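Local coordinates for uncharacterized protein (PDB 4QB7) that probably forms part of the tip of a fimbrium, one of the surface filaments that mediate cell adhesion and biofilm formation, at residues 17-22 with 161-166. Numbering follows the deposited sequence.
With SO4 (sulfate ion), chain M.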
loop_
_atom_site.group_PDB
_atom_site.type_symbol
_atom_site.label_atom_id
_atom_site.label_comp_id
_atom_site.label_asym_id
_atom_site.label_seq_id
_atom_site.Cartn_x
_atom_site.Cartn_y
_atom_site.Cartn_z
ATOM N N ASP A 17 17.015 -10.529 -12.558
ATOM C CA ASP A 17 17.240 -9.100 -12.460
ATOM C C ASP A 17 15.949 -8.446 -12.041
ATOM O O ASP A 17 14.880 -8.948 -12.351
ATOM C CB ASP A 17 17.757 -8.529 -13.794
ATOM C CG ASP A 17 18.107 -7.053 -13.750
ATOM O OD1 ASP A 17 18.642 -6.592 -12.697
ATOM O OD2 ASP A 17 17.878 -6.362 -14.773
ATOM N N VAL A 18 16.043 -7.359 -11.295
ATOM C CA VAL A 18 14.901 -6.571 -10.844
ATOM C C VAL A 18 15.156 -5.164 -11.332
ATOM O O VAL A 18 16.239 -4.613 -11.111
ATOM C CB VAL A 18 14.634 -6.658 -9.331
ATOM C CG1 VAL A 18 13.437 -5.807 -8.925
ATOM C CG2 VAL A 18 14.435 -8.098 -8.897
ATOM N N TYR A 19 14.196 -4.636 -12.088
ATOM C CA TYR A 19 14.248 -3.325 -12.701
ATOM C C TYR A 19 14.203 -2.261 -11.625
ATOM O O TYR A 19 13.441 -2.387 -10.670
ATOM C CB TYR A 19 13.100 -3.181 -13.704
ATOM C CG TYR A 19 12.858 -1.786 -14.227
ATOM C CD1 TYR A 19 12.065 -0.885 -13.521
ATOM C CD2 TYR A 19 13.337 -1.395 -15.476
ATOM C CE1 TYR A 19 11.816 0.397 -14.007
ATOM C CE2 TYR A 19 13.075 -0.122 -15.986
ATOM C CZ TYR A 19 12.313 0.773 -15.246
ATOM O OH TYR A 19 12.058 2.041 -15.718
ATOM N N THR A 20 15.079 -1.245 -11.765
ATOM C CA THR A 20 15.214 -0.102 -10.865
ATOM C C THR A 20 14.607 1.125 -11.554
ATOM O O THR A 20 14.981 1.485 -12.681
ATOM C CB THR A 20 16.690 0.126 -10.443
ATOM O OG1 THR A 20 17.222 -1.062 -9.881
ATOM C CG2 THR A 20 16.832 1.212 -9.410
ATOM N N GLU A 21 13.679 1.763 -10.847
ATOM C CA GLU A 21 12.977 2.981 -11.269
ATOM C C GLU A 21 13.899 4.221 -11.111
ATOM O O GLU A 21 14.807 4.210 -10.271
ATOM C CB GLU A 21 11.664 3.148 -10.459
ATOM C CG GLU A 21 11.817 3.050 -8.937
ATOM C CD GLU A 21 11.727 1.687 -8.253
ATOM O OE1 GLU A 21 12.410 0.725 -8.689
ATOM O OE2 GLU A 21 11.039 1.622 -7.207
ATOM N N VAL A 22 13.651 5.284 -11.910
ATOM C CA VAL A 22 14.424 6.539 -11.879
ATOM C C VAL A 22 13.914 7.443 -10.733
ATOM O O VAL A 22 14.151 7.162 -9.556
ATOM C CB VAL A 22 14.375 7.263 -13.255
ATOM C CG1 VAL A 22 15.110 8.599 -13.207
ATOM C CG2 VAL A 22 14.936 6.375 -14.372
ATOM N N GLN A 161 13.902 -10.308 -16.266
ATOM C CA GLN A 161 13.884 -9.010 -15.607
ATOM C C GLN A 161 12.498 -8.727 -15.034
ATOM O O GLN A 161 11.547 -8.490 -15.787
ATOM C CB GLN A 161 14.312 -7.869 -16.534
ATOM C CG GLN A 161 14.454 -6.571 -15.730
ATOM C CD GLN A 161 14.560 -5.316 -16.539
ATOM O OE1 GLN A 161 13.784 -5.070 -17.469
ATOM N NE2 GLN A 161 15.470 -4.446 -16.128
ATOM N N PHE A 162 12.402 -8.707 -13.698
ATOM C CA PHE A 162 11.166 -8.421 -13.008
ATOM C C PHE A 162 11.021 -6.919 -12.856
ATOM O O PHE A 162 12.006 -6.205 -12.723
ATOM C CB PHE A 162 11.111 -9.141 -11.654
ATOM C CG PHE A 162 11.194 -10.645 -11.766
ATOM C CD1 PHE A 162 10.057 -11.405 -12.030
ATOM C CD2 PHE A 162 12.416 -11.306 -11.618
ATOM C CE1 PHE A 162 10.142 -12.796 -12.172
ATOM C CE2 PHE A 162 12.501 -12.698 -11.756
ATOM C CZ PHE A 162 11.365 -13.434 -12.039
ATOM N N LYS A 163 9.784 -6.452 -12.921
ATOM C CA LYS A 163 9.335 -5.067 -12.847
ATOM C C LYS A 163 8.149 -5.110 -11.911
ATOM O O LYS A 163 7.104 -5.630 -12.284
ATOM C CB LYS A 163 8.950 -4.621 -14.272
ATOM C CG LYS A 163 9.228 -3.188 -14.689
ATOM C CD LYS A 163 9.713 -3.269 -16.141
ATOM C CE LYS A 163 9.525 -2.033 -16.988
ATOM N NZ LYS A 163 10.308 -2.145 -18.261
ATOM N N PHE A 164 8.344 -4.704 -10.654
ATOM C CA PHE A 164 7.312 -4.775 -9.633
ATOM C C PHE A 164 6.410 -3.553 -9.619
ATOM O O PHE A 164 6.889 -2.421 -9.709
ATOM C CB PHE A 164 7.958 -4.957 -8.263
ATOM C CG PHE A 164 8.540 -6.338 -8.099
ATOM C CD1 PHE A 164 7.714 -7.438 -7.882
ATOM C CD2 PHE A 164 9.916 -6.539 -8.137
ATOM C CE1 PHE A 164 8.252 -8.716 -7.726
ATOM C CE2 PHE A 164 10.452 -7.825 -8.007
ATOM C CZ PHE A 164 9.618 -8.902 -7.787
ATOM N N SER A 165 5.094 -3.786 -9.495
ATOM C CA SER A 165 4.105 -2.708 -9.413
ATOM C C SER A 165 3.427 -2.733 -8.068
ATOM O O SER A 165 3.229 -3.810 -7.515
ATOM C CB SER A 165 3.067 -2.855 -10.520
ATOM O OG SER A 165 3.538 -2.306 -11.737
ATOM N N HIS A 166 3.072 -1.558 -7.535
ATOM C CA HIS A 166 2.355 -1.434 -6.252
ATOM C C HIS A 166 0.870 -1.669 -6.513
ATOM O O HIS A 166 0.239 -0.920 -7.280
ATOM C CB HIS A 166 2.620 -0.078 -5.613
ATOM C CG HIS A 166 4.068 0.156 -5.286
ATOM N ND1 HIS A 166 4.624 -0.282 -4.095
ATOM C CD2 HIS A 166 5.021 0.797 -5.994
ATOM C CE1 HIS A 166 5.889 0.102 -4.120
ATOM N NE2 HIS A 166 6.175 0.754 -5.243
HETATM S S SO4 M . 16.652 -1.272 -18.043
HETATM O O1 SO4 M . 17.347 -0.027 -18.386
HETATM O O2 SO4 M . 15.399 -1.381 -18.803
HETATM O O3 SO4 M . 17.508 -2.416 -18.362
HETATM O O4 SO4 M . 16.370 -1.263 -16.607
HETATM O O HOH W 1 10.849 -3.015 -10.108
#
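Asp17 and Gln161 pair in register where the N-terminal strand 15-18 runs parallel to strand 159-178 in the mixed beta sheet of this fimbrillin-like protein. Asp17 O accepts a nearly straight bond from Phe162 N (2.8 Å). The Asp17 carboxylate lies alongside the Gln161 amide, their planes 25° apart, and Asp17 OD2 takes a weak bond from Gln161 NE2 at 3.4 Å; two polar chains suit this partly exposed face. Beta-branched Val18 turns to the other, buried face, where CG1, anti to the backbone N (chi1 180°), meets the edge of the Phe164 ring at CD2 (3.7 Å). Phe40 packs edge-to-face against Phe162 and Phe164 on that apolar side. Tyr19 N bonds to Phe162 O at 2.8 Å, beyond which the first segment leaves the sheet and a water links Tyr19 O to Phe164 N. The Tyr19 ring offers a flat face to the long aliphatic chain of Lys163, while Gln161 NE2 reaches its edge and also bonds weakly to a sulfate, probably from the crystallisation liquor. With an alanine here, the Lys163 ammonium would probably lose its cation-pi partner. Lys163 CE sits 4.1 Å from the Tyr19 ring centroid, and Lys163 NZ, off-centre, 4.5 Å from it.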